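Local structure of adenylyltransferase and sulfurtransferase uba4 (Chaetomium thermophilum, 6YUB) at residues S160-V165 with P248-Y253; L269-R274 with S309-P314; T319-N324 with R432-P437; L337-E342 with A354-F359; A389-V394 with R419-I424. The protein probably adenylates and then thiolates the C-terminal glycine of sulfur-carrier proteins, serving 2-thiolation of wobble uridines in tRNA and biosynthesis of the molybdenum cofactor. All blocks are in the same frame, centred on the assembly; numbering follows the deposited sequence.

Contact 1. Residues S160-V165 with P248-Y253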
# COMPACT_ATOMS: atom_id res chain seq x y z
N SER A 160 -8.72 -8.71 -7.72
CA SER A 160 -8.67 -7.60 -6.78
C SER A 160 -8.58 -8.12 -5.35
O SER A 160 -8.90 -9.27 -5.06
CB SER A 160 -9.89 -6.68 -6.93
OG SER A 160 -10.93 -7.07 -6.05
N GLY A 161 -8.13 -7.23 -4.46
CA GLY A 161 -8.16 -7.48 -3.04
C GLY A 161 -8.59 -6.22 -2.31
O GLY A 161 -8.60 -5.13 -2.88
N GLN A 162 -8.93 -6.39 -1.03
CA GLN A 162 -9.46 -5.27 -0.25
C GLN A 162 -8.91 -5.32 1.17
O GLN A 162 -8.40 -6.34 1.64
CB GLN A 162 -11.00 -5.29 -0.23
CG GLN A 162 -11.62 -6.44 0.53
CD GLN A 162 -13.14 -6.40 0.51
OE1 GLN A 162 -13.74 -5.91 -0.45
NE2 GLN A 162 -13.77 -6.91 1.56
N LEU A 163 -9.03 -4.18 1.85
CA LEU A 163 -8.53 -4.00 3.20
C LEU A 163 -9.38 -2.93 3.87
O LEU A 163 -9.74 -1.93 3.25
CB LEU A 163 -7.06 -3.58 3.21
CG LEU A 163 -6.38 -3.32 4.55
CD1 LEU A 163 -5.70 -4.57 5.05
CD2 LEU A 163 -5.37 -2.18 4.44
N ILE A 164 -9.70 -3.14 5.15
CA ILE A 164 -10.47 -2.16 5.89
C ILE A 164 -10.25 -2.37 7.38
O ILE A 164 -10.12 -3.51 7.85
CB ILE A 164 -11.98 -2.23 5.52
CG1 ILE A 164 -12.75 -1.11 6.21
CG2 ILE A 164 -12.56 -3.58 5.89
CD1 ILE A 164 -14.06 -0.77 5.53
N VAL A 165 -10.21 -1.27 8.12
CA VAL A 165 -10.08 -1.28 9.58
C VAL A 165 -11.47 -1.08 10.16
O VAL A 165 -12.16 -0.11 9.83
CB VAL A 165 -9.11 -0.20 10.07
CG1 VAL A 165 -9.06 -0.18 11.59
CG2 VAL A 165 -7.72 -0.42 9.48
N PRO A 248 -13.96 4.49 8.36
CA PRO A 248 -12.72 3.97 7.78
C PRO A 248 -12.78 3.91 6.27
O PRO A 248 -13.83 4.09 5.64
CB PRO A 248 -12.60 2.58 8.40
CG PRO A 248 -14.02 2.16 8.62
CD PRO A 248 -14.77 3.43 8.99
N THR A 249 -11.62 3.64 5.68
CA THR A 249 -11.46 3.56 4.24
C THR A 249 -11.47 2.10 3.79
O THR A 249 -10.84 1.25 4.41
CB THR A 249 -10.15 4.22 3.81
OG1 THR A 249 -10.14 5.60 4.21
CG2 THR A 249 -9.98 4.13 2.30
N LEU A 250 -12.19 1.83 2.71
CA LEU A 250 -12.17 0.53 2.06
C LEU A 250 -11.17 0.61 0.91
O LEU A 250 -11.46 1.21 -0.13
CB LEU A 250 -13.56 0.13 1.56
CG LEU A 250 -13.59 -1.17 0.75
CD1 LEU A 250 -13.12 -2.35 1.60
CD2 LEU A 250 -14.98 -1.44 0.19
N LEU A 251 -9.99 0.04 1.11
CA LEU A 251 -8.98 0.01 0.07
C LEU A 251 -9.26 -1.15 -0.87
O LEU A 251 -9.54 -2.27 -0.43
CB LEU A 251 -7.59 -0.12 0.68
CG LEU A 251 -6.41 -0.00 -0.29
CD1 LEU A 251 -6.38 1.37 -0.94
CD2 LEU A 251 -5.10 -0.29 0.44
N ILE A 252 -9.20 -0.88 -2.17
CA ILE A 252 -9.41 -1.89 -3.20
C ILE A 252 -8.24 -1.81 -4.17
O ILE A 252 -8.00 -0.76 -4.78
CB ILE A 252 -10.74 -1.71 -3.94
CG1 ILE A 252 -11.91 -1.89 -2.97
CG2 ILE A 252 -10.85 -2.70 -5.09
CD1 ILE A 252 -13.20 -1.25 -3.44
N TYR A 253 -7.51 -2.92 -4.32
CA TYR A 253 -6.38 -3.01 -5.23
C TYR A 253 -6.80 -3.86 -6.41
O TYR A 253 -6.99 -5.08 -6.28
CB TYR A 253 -5.16 -3.59 -4.51
CG TYR A 253 -3.98 -3.88 -5.41
CD1 TYR A 253 -3.45 -2.90 -6.23
CD2 TYR A 253 -3.38 -5.13 -5.41
CE1 TYR A 253 -2.37 -3.16 -7.05
CE2 TYR A 253 -2.30 -5.41 -6.22
CZ TYR A 253 -1.80 -4.42 -7.04
OH TYR A 253 -0.72 -4.68 -7.85

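Contact 2. Residues L269-R274 with S309-P314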
# COMPACT_ATOMS: atom_id res chain seq x y z
N LEU A 269 -12.33 3.92 -0.85
CA LEU A 269 -13.70 4.36 -0.67
C LEU A 269 -13.97 4.62 0.80
O LEU A 269 -13.67 3.77 1.65
CB LEU A 269 -14.68 3.32 -1.21
CG LEU A 269 -14.42 2.85 -2.64
CD1 LEU A 269 -15.36 1.73 -3.03
CD2 LEU A 269 -14.54 4.02 -3.61
N LYS A 270 -14.53 5.79 1.11
CA LYS A 270 -14.86 6.14 2.48
C LYS A 270 -16.17 5.48 2.89
O LYS A 270 -17.17 5.57 2.18
CB LYS A 270 -14.96 7.66 2.62
CG LYS A 270 -15.33 8.13 4.02
CD LYS A 270 -14.69 9.48 4.33
CE LYS A 270 -15.45 10.21 5.43
NZ LYS A 270 -14.57 11.11 6.23
N MET A 271 -16.15 4.81 4.04
CA MET A 271 -17.32 4.11 4.55
C MET A 271 -18.04 4.97 5.58
O MET A 271 -17.45 5.84 6.23
CB MET A 271 -16.92 2.78 5.20
CG MET A 271 -16.22 1.81 4.27
SD MET A 271 -17.26 1.31 2.87
CE MET A 271 -17.65 -0.36 3.32
N GLY A 272 -19.34 4.72 5.73
CA GLY A 272 -20.08 5.31 6.82
C GLY A 272 -19.76 4.64 8.14
O GLY A 272 -19.11 3.59 8.21
N GLY A 273 -20.21 5.26 9.22
CA GLY A 273 -20.01 4.73 10.56
C GLY A 273 -20.93 3.55 10.82
O GLY A 273 -21.49 2.93 9.92
N ARG A 274 -21.07 3.24 12.12
CA ARG A 274 -21.97 2.16 12.53
C ARG A 274 -23.40 2.43 12.07
O ARG A 274 -23.91 3.54 12.20
CB ARG A 274 -21.92 2.00 14.05
CG ARG A 274 -23.05 1.18 14.65
CD ARG A 274 -22.83 0.98 16.15
NE ARG A 274 -21.72 0.08 16.43
CZ ARG A 274 -21.19 -0.11 17.63
NH1 ARG A 274 -21.67 0.54 18.68
NH2 ARG A 274 -20.18 -0.96 17.79
N SER A 309 -20.11 -3.12 -1.37
CA SER A 309 -20.39 -2.52 -0.07
C SER A 309 -21.82 -1.99 -0.02
O SER A 309 -22.52 -1.91 -1.03
CB SER A 309 -19.40 -1.40 0.23
OG SER A 309 -19.81 -0.64 1.35
N THR A 310 -22.24 -1.61 1.19
CA THR A 310 -23.60 -1.13 1.40
C THR A 310 -23.64 0.10 2.30
O THR A 310 -24.72 0.43 2.83
CB THR A 310 -24.48 -2.23 2.01
OG1 THR A 310 -24.14 -2.41 3.39
CG2 THR A 310 -24.30 -3.54 1.27
N ASN A 311 -22.53 0.80 2.49
CA ASN A 311 -22.56 2.05 3.24
C ASN A 311 -21.39 2.95 2.82
O ASN A 311 -20.69 3.54 3.64
CB ASN A 311 -22.57 1.81 4.74
CG ASN A 311 -21.21 1.42 5.29
OD1 ASN A 311 -20.35 0.90 4.58
ND2 ASN A 311 -21.01 1.67 6.58
N LEU A 312 -21.19 3.09 1.51
CA LEU A 312 -20.28 4.10 0.99
C LEU A 312 -20.78 5.49 1.37
O LEU A 312 -21.95 5.81 1.18
CB LEU A 312 -20.17 3.98 -0.53
CG LEU A 312 -19.66 2.63 -1.06
CD1 LEU A 312 -20.36 2.28 -2.36
CD2 LEU A 312 -18.15 2.68 -1.26
N ALA A 313 -19.89 6.30 1.93
CA ALA A 313 -20.26 7.62 2.42
C ALA A 313 -20.00 8.68 1.36
O ALA A 313 -19.22 8.47 0.42
CB ALA A 313 -19.48 7.94 3.68
N PRO A 314 -20.64 9.84 1.48
CA PRO A 314 -20.35 10.94 0.54
C PRO A 314 -18.92 11.44 0.70
O PRO A 314 -18.38 11.50 1.81
CB PRO A 314 -21.37 12.02 0.91
CG PRO A 314 -21.81 11.68 2.31
CD PRO A 314 -21.73 10.18 2.41

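Contact 3. Residues T319-N324 with R432-P437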
# COMPACT_ATOMS: atom_id res chain seq x y z
N THR A 319 -8.90 16.36 -4.68
CA THR A 319 -7.52 16.70 -5.00
C THR A 319 -7.46 18.03 -5.74
O THR A 319 -8.42 18.44 -6.41
CB THR A 319 -6.88 15.61 -5.86
OG1 THR A 319 -7.61 15.47 -7.08
CG2 THR A 319 -6.87 14.27 -5.12
N ALA A 320 -6.33 18.72 -5.60
CA ALA A 320 -6.10 19.93 -6.37
C ALA A 320 -6.27 19.65 -7.86
O ALA A 320 -6.82 20.47 -8.60
CB ALA A 320 -4.71 20.49 -6.08
N THR A 321 -5.80 18.48 -8.31
CA THR A 321 -5.95 18.11 -9.71
C THR A 321 -7.42 18.02 -10.10
O THR A 321 -7.86 18.62 -11.09
CB THR A 321 -5.24 16.79 -9.98
OG1 THR A 321 -3.86 16.90 -9.63
CG2 THR A 321 -5.36 16.39 -11.45
N ALA A 322 -8.21 17.26 -9.32
CA ALA A 322 -9.60 17.05 -9.67
C ALA A 322 -10.41 18.34 -9.59
O ALA A 322 -11.25 18.61 -10.45
CB ALA A 322 -10.22 15.97 -8.78
N TYR A 323 -10.17 19.15 -8.55
CA TYR A 323 -10.88 20.42 -8.44
C TYR A 323 -10.60 21.30 -9.65
O TYR A 323 -11.52 21.92 -10.20
CB TYR A 323 -10.48 21.15 -7.16
CG TYR A 323 -11.17 22.50 -7.03
CD1 TYR A 323 -12.50 22.58 -6.62
CD2 TYR A 323 -10.51 23.67 -7.34
CE1 TYR A 323 -13.13 23.80 -6.50
CE2 TYR A 323 -11.14 24.90 -7.22
CZ TYR A 323 -12.45 24.95 -6.81
OH TYR A 323 -13.09 26.17 -6.69
N ASN A 324 -9.34 21.37 -10.09
CA ASN A 324 -9.01 22.13 -11.29
C ASN A 324 -9.65 21.51 -12.52
O ASN A 324 -10.23 22.22 -13.35
CB ASN A 324 -7.49 22.22 -11.45
CG ASN A 324 -7.08 23.05 -12.65
OD1 ASN A 324 -7.33 24.26 -12.70
ND2 ASN A 324 -6.43 22.41 -13.62
N ARG A 432 -0.02 24.31 -6.09
CA ARG A 432 1.21 24.68 -6.78
C ARG A 432 1.86 23.46 -7.43
O ARG A 432 2.24 23.50 -8.60
CB ARG A 432 2.17 25.34 -5.80
CG ARG A 432 3.46 25.85 -6.42
CD ARG A 432 4.47 26.18 -5.34
NE ARG A 432 5.47 25.13 -5.19
CZ ARG A 432 6.22 24.95 -4.11
NH1 ARG A 432 7.12 23.98 -4.08
NH2 ARG A 432 6.07 25.74 -3.05
N ASP A 433 1.97 22.36 -6.67
CA ASP A 433 2.71 21.20 -7.16
C ASP A 433 1.98 20.48 -8.27
O ASP A 433 2.62 19.88 -9.15
CB ASP A 433 2.99 20.24 -6.00
CG ASP A 433 3.89 20.84 -4.94
OD1 ASP A 433 4.49 21.91 -5.20
OD2 ASP A 433 4.01 20.24 -3.85
N GLU A 434 0.65 20.51 -8.27
CA GLU A 434 -0.14 19.71 -9.19
C GLU A 434 -0.75 20.48 -10.35
O GLU A 434 -1.01 19.88 -11.39
CB GLU A 434 -1.27 19.00 -8.43
CG GLU A 434 -0.82 18.07 -7.33
CD GLU A 434 -1.99 17.46 -6.58
OE1 GLU A 434 -3.02 17.17 -7.22
OE2 GLU A 434 -1.89 17.29 -5.34
N VAL A 435 -0.99 21.78 -10.19
CA VAL A 435 -1.78 22.52 -11.17
C VAL A 435 -1.03 23.74 -11.68
O VAL A 435 -0.85 23.90 -12.89
CB VAL A 435 -3.14 22.94 -10.56
CG1 VAL A 435 -3.92 23.83 -11.52
CG2 VAL A 435 -3.96 21.71 -10.18
N ASP A 436 -0.60 24.61 -10.77
CA ASP A 436 -0.02 25.91 -11.13
C ASP A 436 1.35 26.04 -10.49
O ASP A 436 1.50 26.58 -9.39
CB ASP A 436 -0.95 27.04 -10.68
CG ASP A 436 -0.45 28.41 -11.10
OD1 ASP A 436 0.59 28.48 -11.79
OD2 ASP A 436 -1.10 29.41 -10.73
N PRO A 437 2.40 25.56 -11.18
CA PRO A 437 3.74 25.59 -10.57
C PRO A 437 4.25 26.99 -10.26
O PRO A 437 5.12 27.13 -9.39
CB PRO A 437 4.63 24.89 -11.62
CG PRO A 437 3.67 24.12 -12.49
CD PRO A 437 2.41 24.93 -12.51
O HOH W 1 -4.23 17.62 -4.05

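Contact 4. Residues L337-E342 with A354-F359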
# COMPACT_ATOMS: atom_id res chain seq x y z
N LEU A 337 -16.11 28.64 -2.81
CA LEU A 337 -14.72 28.28 -2.57
C LEU A 337 -14.18 29.17 -1.45
O LEU A 337 -14.08 30.39 -1.61
CB LEU A 337 -13.88 28.45 -3.84
CG LEU A 337 -12.38 28.18 -3.70
CD1 LEU A 337 -12.11 26.73 -3.30
CD2 LEU A 337 -11.66 28.52 -5.00
N LEU A 338 -13.85 28.55 -0.32
CA LEU A 338 -13.43 29.27 0.88
C LEU A 338 -11.94 29.06 1.10
O LEU A 338 -11.48 27.92 1.27
CB LEU A 338 -14.22 28.80 2.09
CG LEU A 338 -15.74 28.94 1.97
CD1 LEU A 338 -16.43 28.33 3.19
CD2 LEU A 338 -16.13 30.39 1.80
N ASP A 339 -11.18 30.16 1.11
CA ASP A 339 -9.75 30.14 1.40
C ASP A 339 -9.57 30.56 2.86
O ASP A 339 -9.86 31.70 3.22
CB ASP A 339 -9.00 31.07 0.45
CG ASP A 339 -7.50 31.05 0.68
OD1 ASP A 339 -7.08 30.97 1.86
OD2 ASP A 339 -6.75 31.11 -0.31
N THR A 340 -9.08 29.64 3.68
CA THR A 340 -8.99 29.85 5.12
C THR A 340 -7.61 30.32 5.58
O THR A 340 -7.37 30.41 6.78
CB THR A 340 -9.38 28.57 5.87
OG1 THR A 340 -8.71 27.44 5.28
CG2 THR A 340 -10.88 28.35 5.82
N ARG A 341 -6.71 30.62 4.65
CA ARG A 341 -5.43 31.20 5.03
C ARG A 341 -5.65 32.59 5.63
O ARG A 341 -6.70 33.22 5.45
CB ARG A 341 -4.50 31.28 3.82
CG ARG A 341 -4.21 29.94 3.16
CD ARG A 341 -4.17 30.08 1.65
NE ARG A 341 -3.03 30.87 1.18
CZ ARG A 341 -2.95 31.44 -0.02
NH1 ARG A 341 -3.95 31.33 -0.87
NH2 ARG A 341 -1.87 32.13 -0.35
N GLU A 342 -4.64 33.07 6.34
CA GLU A 342 -4.75 34.37 6.99
C GLU A 342 -4.69 35.50 5.96
O GLU A 342 -4.20 35.33 4.83
CB GLU A 342 -3.66 34.54 8.04
CG GLU A 342 -3.76 33.55 9.20
CD GLU A 342 -5.11 33.57 9.89
OE1 GLU A 342 -5.78 32.51 9.95
OE2 GLU A 342 -5.52 34.65 10.37
N ALA A 354 -11.96 32.57 -5.20
CA ALA A 354 -11.91 32.13 -3.82
C ALA A 354 -12.21 33.30 -2.90
O ALA A 354 -11.64 34.38 -3.04
CB ALA A 354 -10.53 31.55 -3.50
N VAL A 355 -13.12 33.09 -1.95
CA VAL A 355 -13.42 34.06 -0.91
C VAL A 355 -12.57 33.73 0.31
O VAL A 355 -12.44 32.56 0.70
CB VAL A 355 -14.92 34.05 -0.56
CG1 VAL A 355 -15.19 34.96 0.63
CG2 VAL A 355 -15.75 34.47 -1.77
N ASN A 356 -11.99 34.76 0.91
CA ASN A 356 -11.07 34.58 2.04
C ASN A 356 -11.86 34.63 3.34
O ASN A 356 -12.56 35.62 3.61
CB ASN A 356 -9.97 35.63 2.02
CG ASN A 356 -8.94 35.41 3.12
OD1 ASN A 356 -8.41 36.37 3.68
ND2 ASN A 356 -8.66 34.15 3.43
N VAL A 357 -11.73 33.59 4.15
CA VAL A 357 -12.34 33.52 5.48
C VAL A 357 -11.27 33.02 6.43
O VAL A 357 -11.17 31.80 6.67
CB VAL A 357 -13.58 32.62 5.48
CG1 VAL A 357 -14.44 32.91 6.69
CG2 VAL A 357 -14.38 32.79 4.19
N PRO A 358 -10.44 33.90 7.00
CA PRO A 358 -9.28 33.43 7.76
C PRO A 358 -9.66 32.43 8.84
O PRO A 358 -10.69 32.55 9.50
CB PRO A 358 -8.71 34.72 8.37
CG PRO A 358 -9.15 35.80 7.43
CD PRO A 358 -10.50 35.37 6.92
N PHE A 359 -8.79 31.42 9.02
CA PHE A 359 -9.06 30.37 10.00
C PHE A 359 -9.05 30.91 11.42
O PHE A 359 -9.86 30.50 12.25
CB PHE A 359 -8.02 29.25 9.83
CG PHE A 359 -8.32 28.02 10.64
CD1 PHE A 359 -9.55 27.40 10.55
CD2 PHE A 359 -7.35 27.47 11.47
CE1 PHE A 359 -9.82 26.26 11.29
CE2 PHE A 359 -7.62 26.33 12.20
CZ PHE A 359 -8.85 25.72 12.11

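Contact 5. Residues A389-V394 with R419-I424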
# COMPACT_ATOMS: atom_id res chain seq x y z
N ALA A 389 -25.78 23.58 -2.70
CA ALA A 389 -24.60 24.27 -3.22
C ALA A 389 -23.34 23.79 -2.51
O ALA A 389 -23.15 24.10 -1.33
CB ALA A 389 -24.76 25.78 -3.07
N PRO A 390 -22.45 23.06 -3.19
CA PRO A 390 -21.27 22.54 -2.50
C PRO A 390 -20.40 23.66 -1.93
O PRO A 390 -20.42 24.80 -2.40
CB PRO A 390 -20.52 21.77 -3.60
CG PRO A 390 -21.54 21.50 -4.66
CD PRO A 390 -22.49 22.66 -4.61
N ILE A 391 -19.65 23.31 -0.89
CA ILE A 391 -18.66 24.20 -0.29
C ILE A 391 -17.30 23.52 -0.37
O ILE A 391 -17.17 22.35 0.01
CB ILE A 391 -19.01 24.54 1.17
CG1 ILE A 391 -20.31 25.35 1.23
CG2 ILE A 391 -17.87 25.32 1.82
CD1 ILE A 391 -20.85 25.55 2.64
N VAL A 392 -16.31 24.24 -0.87
CA VAL A 392 -14.94 23.74 -0.98
C VAL A 392 -14.04 24.62 -0.12
O VAL A 392 -14.05 25.84 -0.26
CB VAL A 392 -14.46 23.72 -2.44
CG1 VAL A 392 -13.06 23.11 -2.53
CG2 VAL A 392 -15.44 22.96 -3.32
N VAL A 393 -13.27 23.98 0.76
CA VAL A 393 -12.36 24.68 1.66
C VAL A 393 -10.93 24.41 1.19
O VAL A 393 -10.62 23.31 0.72
CB VAL A 393 -12.54 24.23 3.12
CG1 VAL A 393 -11.58 24.98 4.03
CG2 VAL A 393 -13.99 24.43 3.56
N VAL A 394 -10.08 25.42 1.32
CA VAL A 394 -8.66 25.29 0.98
C VAL A 394 -7.86 26.13 1.96
O VAL A 394 -8.24 27.26 2.28
CB VAL A 394 -8.38 25.71 -0.48
CG1 VAL A 394 -8.55 27.22 -0.64
CG2 VAL A 394 -6.98 25.27 -0.90
N ARG A 419 -25.90 18.73 0.94
CA ARG A 419 -24.91 19.70 0.50
C ARG A 419 -23.52 19.15 0.81
O ARG A 419 -23.16 18.98 1.98
CB ARG A 419 -25.13 21.05 1.19
CG ARG A 419 -24.48 22.22 0.47
CD ARG A 419 -23.67 23.08 1.42
NE ARG A 419 -24.48 23.71 2.45
CZ ARG A 419 -25.32 24.72 2.24
NH1 ARG A 419 -25.46 25.21 1.02
NH2 ARG A 419 -26.01 25.23 3.24
N LYS A 420 -22.74 18.88 -0.23
CA LYS A 420 -21.38 18.40 -0.05
C LYS A 420 -20.49 19.52 0.47
O LYS A 420 -20.55 20.66 -0.00
CB LYS A 420 -20.82 17.86 -1.36
CG LYS A 420 -21.46 16.57 -1.82
CD LYS A 420 -20.71 15.98 -3.01
CE LYS A 420 -21.26 14.60 -3.38
NZ LYS A 420 -21.33 14.40 -4.85
N ILE A 421 -19.66 19.20 1.46
CA ILE A 421 -18.66 20.12 2.00
C ILE A 421 -17.32 19.40 1.93
O ILE A 421 -17.12 18.39 2.61
CB ILE A 421 -18.97 20.56 3.43
CG1 ILE A 421 -20.40 21.12 3.50
CG2 ILE A 421 -17.97 21.60 3.90
CD1 ILE A 421 -20.71 21.88 4.77
N MET A 422 -16.41 19.92 1.11
CA MET A 422 -15.13 19.27 0.85
C MET A 422 -13.99 20.23 1.15
O MET A 422 -14.18 21.44 1.26
CB MET A 422 -15.03 18.79 -0.60
CG MET A 422 -16.35 18.41 -1.24
SD MET A 422 -16.15 17.70 -2.88
CE MET A 422 -15.40 19.07 -3.76
N ASP A 423 -12.79 19.66 1.28
CA ASP A 423 -11.56 20.44 1.34
C ASP A 423 -10.61 19.92 0.28
O ASP A 423 -10.76 18.81 -0.24
CB ASP A 423 -10.92 20.38 2.73
CG ASP A 423 -10.35 19.01 3.06
OD1 ASP A 423 -11.04 18.00 2.79
OD2 ASP A 423 -9.22 18.95 3.59
N ILE A 424 -9.61 20.73 -0.04
CA ILE A 424 -8.63 20.38 -1.06
C ILE A 424 -7.45 19.69 -0.38
O ILE A 424 -6.85 20.24 0.55
CB ILE A 424 -8.17 21.63 -1.85
CG1 ILE A 424 -9.37 22.27 -2.54
CG2 ILE A 424 -7.10 21.25 -2.87
CD1 ILE A 424 -9.03 23.44 -3.45

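Contact 1. Residues S160-V165 with P248-Y253
L163 and L251 face each other as a hydrogen-bonded pair of antiparallel strands in the mixed sheet of the ThiF-type adenylyltransferase domain, whose fold is Rossmann-like. Each gives its N-H to the other's carbonyl, with L251 N 2.9 Å from L163 O. The pair G161–Y253 repeats this pair of hydrogen bonds, and there the N-H of Y253 meets G161 O almost straight, at 167°. Between them Q162 and I252 form a non-hydrogen-bonded pair with CA atoms only 4.5 Å apart, close enough for the CA hydrogen of Q162 to point at L251 O.

The side chain of I164 can be followed outward across the opposite strand. Its CB lies 4.1 Å from CD1 of L250. CG1 stands anti to the backbone N (chi1 -175°), a torsion that carries it past T249 O at 3.5 Å, with the ring carbon CG of P248 also near. CD1 ends 4.1 Å from L250 CB. Isoleucine suits this place because its CG1-CD1 arm runs alongside T249 O toward L250 and P248, and the side chain also touches M271 and C187; CD1 of L250 lies between I164 and Q162.

On the face bearing L163, L251 and Y253, helix 207-227 packs against L163 and Y253, and Y253 stacks on F266. T249 and L251 also meet a neighbouring subunit, so the strand pair contributes to the dimer: OG1 of T249 hydrogen-bonds to O of I262 there. On the opposite face, CD1 of L250 completes the apolar contact 4.1 Å from CB of Q162.

Contact 2. Residues L269-R274 with S309-P314
M271 and N311 meet through their torsions: M271 sets CG beside the backbone N and opposite the carbonyl carbon (chi1 -60°), its chain then bending at chi2 and chi3, while N311 holds CG between its backbone N and carbonyl carbon (chi1 77°). The two side chains cross at about a right angle, the methionine methyl CE lying 3.2 Å from N311 OD1. That oxygen is buried and has no hydrogen-bonding partner in the model. The motif is a single beta bridge, M271 with L312, where the chain leaves strand 266-270, an edge strand of the adenylyltransferase sheet. Two backbone bonds make it: A313 N to K270 O, nearly straight at 176°, and G272 N to N311 O.

S309 shapes the loop through an ST turn, its OG accepting from N311 N at 3.3 Å. The same hydroxyl bonds C187 O, beside the zinc ligand C186, which ties this loop to the metal-binding region. With an alanine at S309, N311 N and C187 O would probably each lose a partner, and the turn presenting N311 to M271 would be less fixed. K270 pairs with D316 through its ammonium end. The small methyl of A313 fits beside the bridge, its CB 3.6 Å from K270 O.

Contact 3. Residues T319-N324 with R432-P437
E434 OE1 is gripped by T321 twice: OG1 donates over a short 2.6 Å, and the backbone N of T321 adds a longer bond of 3.3 Å. The motif is a capped helix N-terminus, the start of helix 320-328 in the rhodanese-like domain, met by the carboxylate at the end of helix 427-434. The hydroxyl of T321 uses the anti lone pair of OE1, whereas the N-H comes from above the carboxylate plane, 38° out of it. E434 reaches across with its chain extended beyond CG (chi2 177°), which carries the carboxylate to the helix start. Its other oxygen, OE2, accepts from a water at 2.7 Å, and the same water accepts from A320 N, so E434 reaches T321 N directly and A320 N through the water.

A negative group suits this place, since the amino end of a helix would be expected to favour the charge. A second partner is R268 of a neighbouring subunit, which forms a salt bridge to OE1 and brings this end of the domain to the dimer interface. An alanine in place of E434 would probably leave T321 OG1 and that arginine without their acceptor and the water without its carboxylate partner. T319 fills the N-cap position itself, its OG1 accepting from A322 N.

Below the polar cluster, V435 supplies a forked apolar tip. One branch, CG2, packs between A320 and N324, lying 3.5 Å from A320 O. The other meets the middle of the N324 amide instead of one polar end: V435 CG1 is 3.4 Å from N324 CG.

Contact 4. Residues L337-E342 with A354-F359
D339 and N356 stand next to each other on parallel strands, with the carboxylate and amide planes almost perpendicular, 87° apart. Instead of bonding the carboxylate, the asparagine turns its NH2 to the backbone: CG lies anti to its own N (chi1 -176°), and ND2 reaches D339 O at 2.7 Å. That bond comes from above the carbonyl plane, while V357 N reaches the same oxygen from the opposite face. The second hydrogen of ND2 goes to R341 O, which lies in the amide plane at 3.0 Å. An asparagine suits the place, because one NH2 can thus bind two carbonyls and hold the chain where it leaves the strand.

Within its own segment, D339 OD1 accepts from R341 N at 2.8 Å, an Asx turn, and OD2 takes a salt bridge from R341 NH1 on its syn lone pair.

CD2 of L337 presses against A354 CB at 3.6 Å, and on the other face L338 meets V357 obliquely, CD2 to CG2. Farther on, T340 O accepts from F359 N, at the start of the next helix.

Segments 337-342 and 354-359 belong to a beta-alpha-beta unit of the rhodanese-like domain: helix 343-346, whose F346 touches D339 and N356, links strand 336-339 to the edge strand 355-356, while strand 391-394 flanks the first strand on its other side and helix 401-410 packs against T340 and F359.

Contact 5. Residues A389-V394 with R419-I424
I391 to V393 pair with I421 to D423 as parallel strands inside the central sheet of the rhodanese-like domain, joined by a beta-alpha-beta connection through helix 401-410. The strand directions differ by 28°.

Backbone bonds come first. Four run across in the alternating manner of parallel strands: I391 N to K420 O, M422 N to I391 O, V393 N to M422 O, the last at 2.7 Å, and I424 N to V393 O. The bond from M422 N to I391 O is nearly straight, at 171°. CA hydrogens of I421, V392 and D423 point at carbonyls across the same gap.

Apolar contacts fill both faces. On one, V392 divides its branches: CG1 lies 3.8 Å from I424 CG1, and CG2 meets the methyl CE of M422 at 3.9 Å. V394 and I424 lie side by side and point the same way, V394 CG2 being 3.7 Å from I424 CD1. On the other, CB of I391 meets I421 CG2 at 4.1 Å. Beta-branched residues favour the extended backbone, and their methyls pack against neighbouring strands.

Of the polar side chains, R419 sits at the end. Its CD lies 3.9 Å from I391 CD1, and a bend at chi3 (-63°) folds the guanidinium back, bringing NH1 to A389 O in a weak bond of 3.5 Å; its NE bonds L413 O. D423 is a buried acid within the strand, whose end leads away from the partner strand to a salt bridge with R317 and a bond to S401.

The chemistry implies a central pair held by regular backbone bonds and apolar side chains, its one buried carboxylate met by R317 and S401 outside it.

How the contacts relate
Contacts 1 and 2 share the mixed sheet of the adenylyltransferase part: strands 249-254 and 266-270 are neighbours in it, and the two centres lie 12 Å apart. The second segment of contact 2 is a loop before strand 317-319, packed on that sheet; contact 2 comes within about 5 Å of contact 5 at the nearest atoms. Contacts 3, 4 and 5 belong to the rhodanese-like part, where strands 336-339 and 391-394 are neighbours in a five-stranded parallel sheet, so contacts 4 and 5 touch, again with centres 12 Å apart. Contact 3 closes a long loop of chain in which both are nested, and Y323 of its first helix packs on each. This is consistent with adenylyltransferase and sulfurtransferase activities residing in successive domains.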